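Local coordinates for protein PBP5 (Haemophilus influenzae, PDB 3A3J) that probably removes the C-terminal D-alanine from peptidoglycan precursor peptides, as a D-alanyl-D-alanine carboxypeptidase of the peptidase S11 family, at residues A[311-314]-A[315-319]; A[157-160]-A[161-165]. All blocks are in the same frame, centred on the assembly; numbering follows the deposited sequence.

Contacts 1 and 2 lie in different domains of the chain: the carboxypeptidase domain holds contact 2 and the C-terminal domain contact 1. Contact 2 (157-165) is the end of a helix, buried close to the centre of the chain. Contact 1 (311-319) is a surface turn. Their centres are about 31 Å apart, and their nearest atoms are about 19 Å apart, so they do not touch. Contact 2 is near the active site: the side chain of I161 is about 7 Å from that of K202, a probable substrate-binding residue, and about 9 Å from that of K39, the probable proton acceptor. Contact 1 lies away from these sites.

Contact 1: A[311-314]-A[315-319]; sequences APLA and KGQVI
A type II beta turn from A314 to Q317 leads the loop after strand 309-310 into strand 318-326. K315 and G316 occupy its two central positions. The turn is closed by the bond from Q317 N to A314 O, 2.9 Å long. G316 has a positive phi of 89°, where a CB would press against the carbonyl oxygen of K315.

The side chain of Q317 adds a second bond to the same residue. Its OE1 accepts the backbone N-H of A314 at 2.9 Å. This bond is nearly straight, with an angle of 169° at the hydrogen. The donor sits almost on the line of the amide C=O. The chain of Q317 is extended: CG lies opposite the backbone N (chi1 -177°) and the rest runs on straight, which carries the amide back alongside the start of the turn. A314 is thus held through both its N-H and its carbonyl. The Q317 oxygen also passes 3.6 Å from L313 CA. The side chains of L313 and Q317 cross at about a right angle, with CD1 of L313 at 4.0 Å from OE1.

Around the turn, K315 N makes a hydrogen bond to D341 OD1, and L313 packs on V270, V338 and V342. The geometry is that of a type II turn with glycine at its third position, leading into a strand of the C-terminal domain's mixed sheet.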
ATOM      1  N   ALA A 311      35.307  16.504  10.585  1.00 34.78           N
ATOM      2  CA  ALA A 311      34.498  16.974  11.742  1.00 37.50           C
ATOM      3  C   ALA A 311      34.098  18.432  11.544  1.00 39.41           C
ATOM      4  O   ALA A 311      34.730  19.130  10.731  1.00 40.12           O
ATOM      5  CB  ALA A 311      35.254  16.794  13.068  1.00 35.81           C
ATOM      6  N   PRO A 312      32.993  18.904  12.195  1.00 41.30           N
ATOM      7  CA  PRO A 312      32.045  18.194  13.061  1.00 41.43           C
ATOM      8  C   PRO A 312      31.165  17.251  12.237  1.00 40.34           C
ATOM      9  O   PRO A 312      30.772  17.571  11.116  1.00 40.84           O
ATOM     10  CB  PRO A 312      31.178  19.352  13.640  1.00 40.57           C
ATOM     11  CG  PRO A 312      31.084  20.321  12.522  1.00 41.88           C
ATOM     12  CD  PRO A 312      32.501  20.281  11.901  1.00 41.56           C
ATOM     13  N   LEU A 313      30.867  16.092  12.794  1.00 41.26           N
ATOM     14  CA  LEU A 313      29.871  15.165  12.209  1.00 41.03           C
ATOM     15  C   LEU A 313      28.663  14.872  13.157  1.00 41.08           C
ATOM     16  O   LEU A 313      28.855  14.459  14.307  1.00 40.48           O
ATOM     17  CB  LEU A 313      30.571  13.865  11.894  1.00 40.55           C
ATOM     18  CG  LEU A 313      31.087  13.582  10.485  1.00 41.02           C
ATOM     19  CD1 LEU A 313      31.199  14.773   9.674  1.00 37.79           C
ATOM     20  CD2 LEU A 313      32.367  12.812  10.535  1.00 41.90           C
ATOM     21  N   ALA A 314      27.445  15.006  12.636  1.00 41.29           N
ATOM     22  CA  ALA A 314      26.194  14.752  13.408  1.00 42.35           C
ATOM     23  C   ALA A 314      25.647  13.315  13.194  1.00 42.64           C
ATOM     24  O   ALA A 314      25.597  12.806  12.071  1.00 42.87           O
ATOM     25  CB  ALA A 314      25.118  15.785  13.005  1.00 40.60           C
ATOM     26  N   LYS A 315      25.277  12.643  14.279  1.00 43.95           N
ATOM     27  CA  LYS A 315      24.643  11.328  14.198  1.00 44.02           C
ATOM     28  C   LYS A 315      23.424  11.399  13.270  1.00 43.22           C
ATOM     29  O   LYS A 315      22.680  12.345  13.320  1.00 43.79           O
ATOM     30  CB  LYS A 315      24.236  10.840  15.594  1.00 44.87           C
ATOM     31  CG  LYS A 315      23.643   9.427  15.561  1.00 46.39           C
ATOM     32  CD  LYS A 315      22.963   9.028  16.808  1.00 47.26           C
ATOM     33  CE  LYS A 315      23.985   8.678  17.832  1.00 52.60           C
ATOM     34  NZ  LYS A 315      23.346   7.619  18.638  1.00 58.60           N
ATOM     35  N   GLY A 316      23.287  10.442  12.353  1.00 42.89           N
ATOM     36  CA  GLY A 316      22.247  10.474  11.311  1.00 40.97           C
ATOM     37  C   GLY A 316      22.616  11.182  10.030  1.00 41.66           C
ATOM     38  O   GLY A 316      21.930  11.087   9.016  1.00 40.09           O
ATOM     39  N   GLN A 317      23.718  11.914  10.051  1.00 41.93           N
ATOM     40  CA  GLN A 317      24.091  12.689   8.884  1.00 42.21           C
ATOM     41  C   GLN A 317      24.349  11.820   7.654  1.00 41.93           C
ATOM     42  O   GLN A 317      25.021  10.796   7.740  1.00 42.10           O
ATOM     43  CB  GLN A 317      25.328  13.532   9.222  1.00 42.25           C
ATOM     44  CG  GLN A 317      25.787  14.443   8.104  1.00 41.77           C
ATOM     45  CD  GLN A 317      26.948  15.340   8.578  1.00 42.82           C
ATOM     46  OE1 GLN A 317      27.221  15.475   9.788  1.00 40.53           O
ATOM     47  NE2 GLN A 317      27.645  15.916   7.622  1.00 40.89           N
ATOM     48  N   VAL A 318      23.800  12.226   6.515  1.00 41.74           N
ATOM     49  CA  VAL A 318      24.058  11.544   5.272  1.00 42.52           C
ATOM     50  C   VAL A 318      25.341  12.052   4.617  1.00 43.92           C
ATOM     51  O   VAL A 318      25.400  13.190   4.159  1.00 45.14           O
ATOM     52  CB  VAL A 318      22.891  11.732   4.245  1.00 42.12           C
ATOM     53  CG1 VAL A 318      23.267  11.142   2.927  1.00 37.75           C
ATOM     54  CG2 VAL A 318      21.566  11.121   4.778  1.00 41.04           C
ATOM     55  N   ILE A 319      26.340  11.190   4.507  1.00 44.28           N
ATOM     56  CA  ILE A 319      27.622  11.572   3.988  1.00 44.08           C
ATOM     57  C   ILE A 319      27.898  10.834   2.682  1.00 45.49           C
ATOM     58  O   ILE A 319      28.989  10.924   2.118  1.00 45.31           O
ATOM     59  CB  ILE A 319      28.719  11.283   5.035  1.00 43.57           C
ATOM     60  CG1 ILE A 319      28.525   9.904   5.687  1.00 43.28           C
ATOM     61  CG2 ILE A 319      28.613  12.272   6.171  1.00 42.39           C
ATOM     62  CD1 ILE A 319      28.807   8.705   4.780  1.00 42.57           C
TER

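Contact 2: A[157-160]-A[161-165]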
ATOM      1  N   ILE A 157      -1.051   3.259  -1.909  1.00 22.29           N
ATOM      2  CA  ILE A 157      -2.093   3.289  -0.811  1.00 22.48           C
ATOM      3  C   ILE A 157      -2.178   1.945  -0.169  1.00 21.26           C
ATOM      4  O   ILE A 157      -2.217   1.813   1.064  1.00 21.85           O
ATOM      5  CB  ILE A 157      -3.565   3.730  -1.328  1.00 24.08           C
ATOM      6  CG1 ILE A 157      -3.513   5.174  -1.834  1.00 25.43           C
ATOM      7  CG2 ILE A 157      -4.583   3.499  -0.227  1.00 23.96           C
ATOM      8  CD1 ILE A 157      -4.633   5.653  -2.775  1.00 27.28           C
ATOM      9  N   GLY A 158      -2.155   0.893  -0.979  1.00 23.12           N
ATOM     10  CA  GLY A 158      -2.323  -0.468  -0.318  1.00 22.64           C
ATOM     11  C   GLY A 158      -1.058  -0.736   0.498  1.00 23.62           C
ATOM     12  O   GLY A 158      -1.107  -1.317   1.579  1.00 24.01           O
ATOM     13  N   ALA A 159       0.111  -0.294   0.039  1.00 23.16           N
ATOM     14  CA  ALA A 159       1.326  -0.589   0.930  1.00 23.72           C
ATOM     15  C   ALA A 159       1.244   0.076   2.285  1.00 22.77           C
ATOM     16  O   ALA A 159       1.690  -0.462   3.342  1.00 23.33           O
ATOM     17  CB  ALA A 159       2.629  -0.151   0.207  1.00 22.62           C
ATOM     18  N   HIS A 160       0.644   1.279   2.292  1.00 24.72           N
ATOM     19  CA  HIS A 160       0.492   2.043   3.564  1.00 22.51           C
ATOM     20  C   HIS A 160      -0.480   1.378   4.475  1.00 23.29           C
ATOM     21  O   HIS A 160      -0.288   1.344   5.677  1.00 23.03           O
ATOM     22  CB  HIS A 160      -0.010   3.461   3.288  1.00 23.59           C
ATOM     23  CG  HIS A 160       1.104   4.445   3.062  1.00 21.50           C
ATOM     24  ND1 HIS A 160       1.954   4.836   4.075  1.00 23.95           N
ATOM     25  CD2 HIS A 160       1.536   5.069   1.940  1.00 23.47           C
ATOM     26  CE1 HIS A 160       2.829   5.716   3.597  1.00 21.63           C
ATOM     27  NE2 HIS A 160       2.624   5.849   2.291  1.00 22.72           N
ATOM     28  N   ILE A 161      -1.586   0.858   3.923  1.00 23.54           N
ATOM     29  CA  ILE A 161      -2.431   0.027   4.788  1.00 23.54           C
ATOM     30  C   ILE A 161      -1.688  -1.168   5.365  1.00 23.33           C
ATOM     31  O   ILE A 161      -1.770  -1.475   6.569  1.00 24.51           O
ATOM     32  CB  ILE A 161      -3.691  -0.553   3.957  1.00 24.05           C
ATOM     33  CG1 ILE A 161      -4.620   0.612   3.465  1.00 23.55           C
ATOM     34  CG2 ILE A 161      -4.434  -1.576   4.798  1.00 21.07           C
ATOM     35  CD1 ILE A 161      -5.405   0.310   2.194  1.00 26.07           C
ATOM     36  N   ILE A 162      -1.025  -1.928   4.503  1.00 24.27           N
ATOM     37  CA  ILE A 162      -0.312  -3.090   5.019  1.00 24.98           C
ATOM     38  C   ILE A 162       0.752  -2.661   6.030  1.00 25.65           C
ATOM     39  O   ILE A 162       0.907  -3.242   7.098  1.00 24.82           O
ATOM     40  CB  ILE A 162       0.350  -3.882   3.844  1.00 26.29           C
ATOM     41  CG1 ILE A 162      -0.795  -4.437   2.938  1.00 27.90           C
ATOM     42  CG2 ILE A 162       1.315  -4.985   4.417  1.00 24.78           C
ATOM     43  CD1 ILE A 162      -0.366  -4.799   1.516  1.00 32.53           C
ATOM     44  N   ARG A 163       1.492  -1.633   5.661  1.00 26.02           N
ATOM     45  CA  ARG A 163       2.614  -1.157   6.540  1.00 27.19           C
ATOM     46  C   ARG A 163       2.113  -0.410   7.823  1.00 26.21           C
ATOM     47  O   ARG A 163       2.493  -0.733   8.932  1.00 26.10           O
ATOM     48  CB  ARG A 163       3.546  -0.224   5.717  1.00 25.12           C
ATOM     49  CG  ARG A 163       4.772   0.315   6.563  1.00 28.62           C
ATOM     50  CD  ARG A 163       5.787   0.952   5.590  1.00 32.97           C
ATOM     51  NE  ARG A 163       6.511  -0.114   4.952  1.00 30.41           N
ATOM     52  CZ  ARG A 163       6.498  -0.418   3.672  1.00 31.87           C
ATOM     53  NH1 ARG A 163       5.828   0.279   2.787  1.00 32.92           N
ATOM     54  NH2 ARG A 163       7.199  -1.452   3.269  1.00 33.28           N
ATOM     55  N   ASP A 164       1.229   0.571   7.671  1.00 27.50           N
ATOM     56  CA  ASP A 164       0.769   1.420   8.878  1.00 27.59           C
ATOM     57  C   ASP A 164      -0.315   0.797   9.743  1.00 29.38           C
ATOM     58  O   ASP A 164      -0.424   1.141  10.912  1.00 30.57           O
ATOM     59  CB  ASP A 164       0.323   2.796   8.395  1.00 27.21           C
ATOM     60  CG  ASP A 164       1.341   3.408   7.499  1.00 25.80           C
ATOM     61  OD1 ASP A 164       2.491   2.979   7.721  1.00 32.60           O
ATOM     62  OD2 ASP A 164       1.090   4.255   6.592  1.00 27.58           O
ATOM     63  N   LEU A 165      -1.073  -0.155   9.194  1.00 29.91           N
ATOM     64  CA  LEU A 165      -2.302  -0.688   9.808  1.00 31.73           C
ATOM     65  C   LEU A 165      -2.369  -2.229   9.766  1.00 33.25           C
ATOM     66  O   LEU A 165      -3.341  -2.794   9.253  1.00 33.00           O
ATOM     67  CB  LEU A 165      -3.525  -0.114   9.042  1.00 30.80           C
ATOM     68  CG  LEU A 165      -3.661   1.412   9.032  1.00 31.94           C
ATOM     69  CD1 LEU A 165      -4.873   1.797   8.227  1.00 30.78           C
ATOM     70  CD2 LEU A 165      -3.697   1.961  10.488  1.00 26.38           C
TER
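H160 meets D164 one turn ahead, and I161 meets I157 one turn back, in the last part of helix 151-164 of the carboxypeptidase domain. Four backbone bonds of the i to i+4 kind join 157-160 to 161-164. One runs from I162 N to G158 O at 3.0 Å and is nearly straight.

I161 lies against the preceding turn. Its CD1 is 4.1 Å from CG2 of I157, an apolar contact between side chains that meet at a slant. The CG1 branch of I161 lies beside its own backbone N (chi1 -64°). This places CG1 and CD1 over the carbonyl oxygen of I157, with CG1 at 3.6 Å from it. Both isoleucines also touch M40 of helix 38-51, the helix that carries K39.

A159 has its CB 4.1 Å from NH1 of R163. The guanidinium group of R163 is directed to Y17 by a hydrogen bond to the backbone oxygen and by a cation-pi contact.

H160 and D164 make a His-carboxylate hydrogen bond. Their side chains run side by side and point the same way. D164 OD2 has a second partner, Y44 OH, so this oxygen is tied to helix 38-51. The H160 ring also stacks with F129. The carboxylate probably polarises the imidazole. The two planes are 53° apart. H160 ND1 donates to the syn side of D164 OD2 at 2.7 Å, and OD2 lies close to the ring plane. ND1 itself sits 23° out of the carboxylate plane.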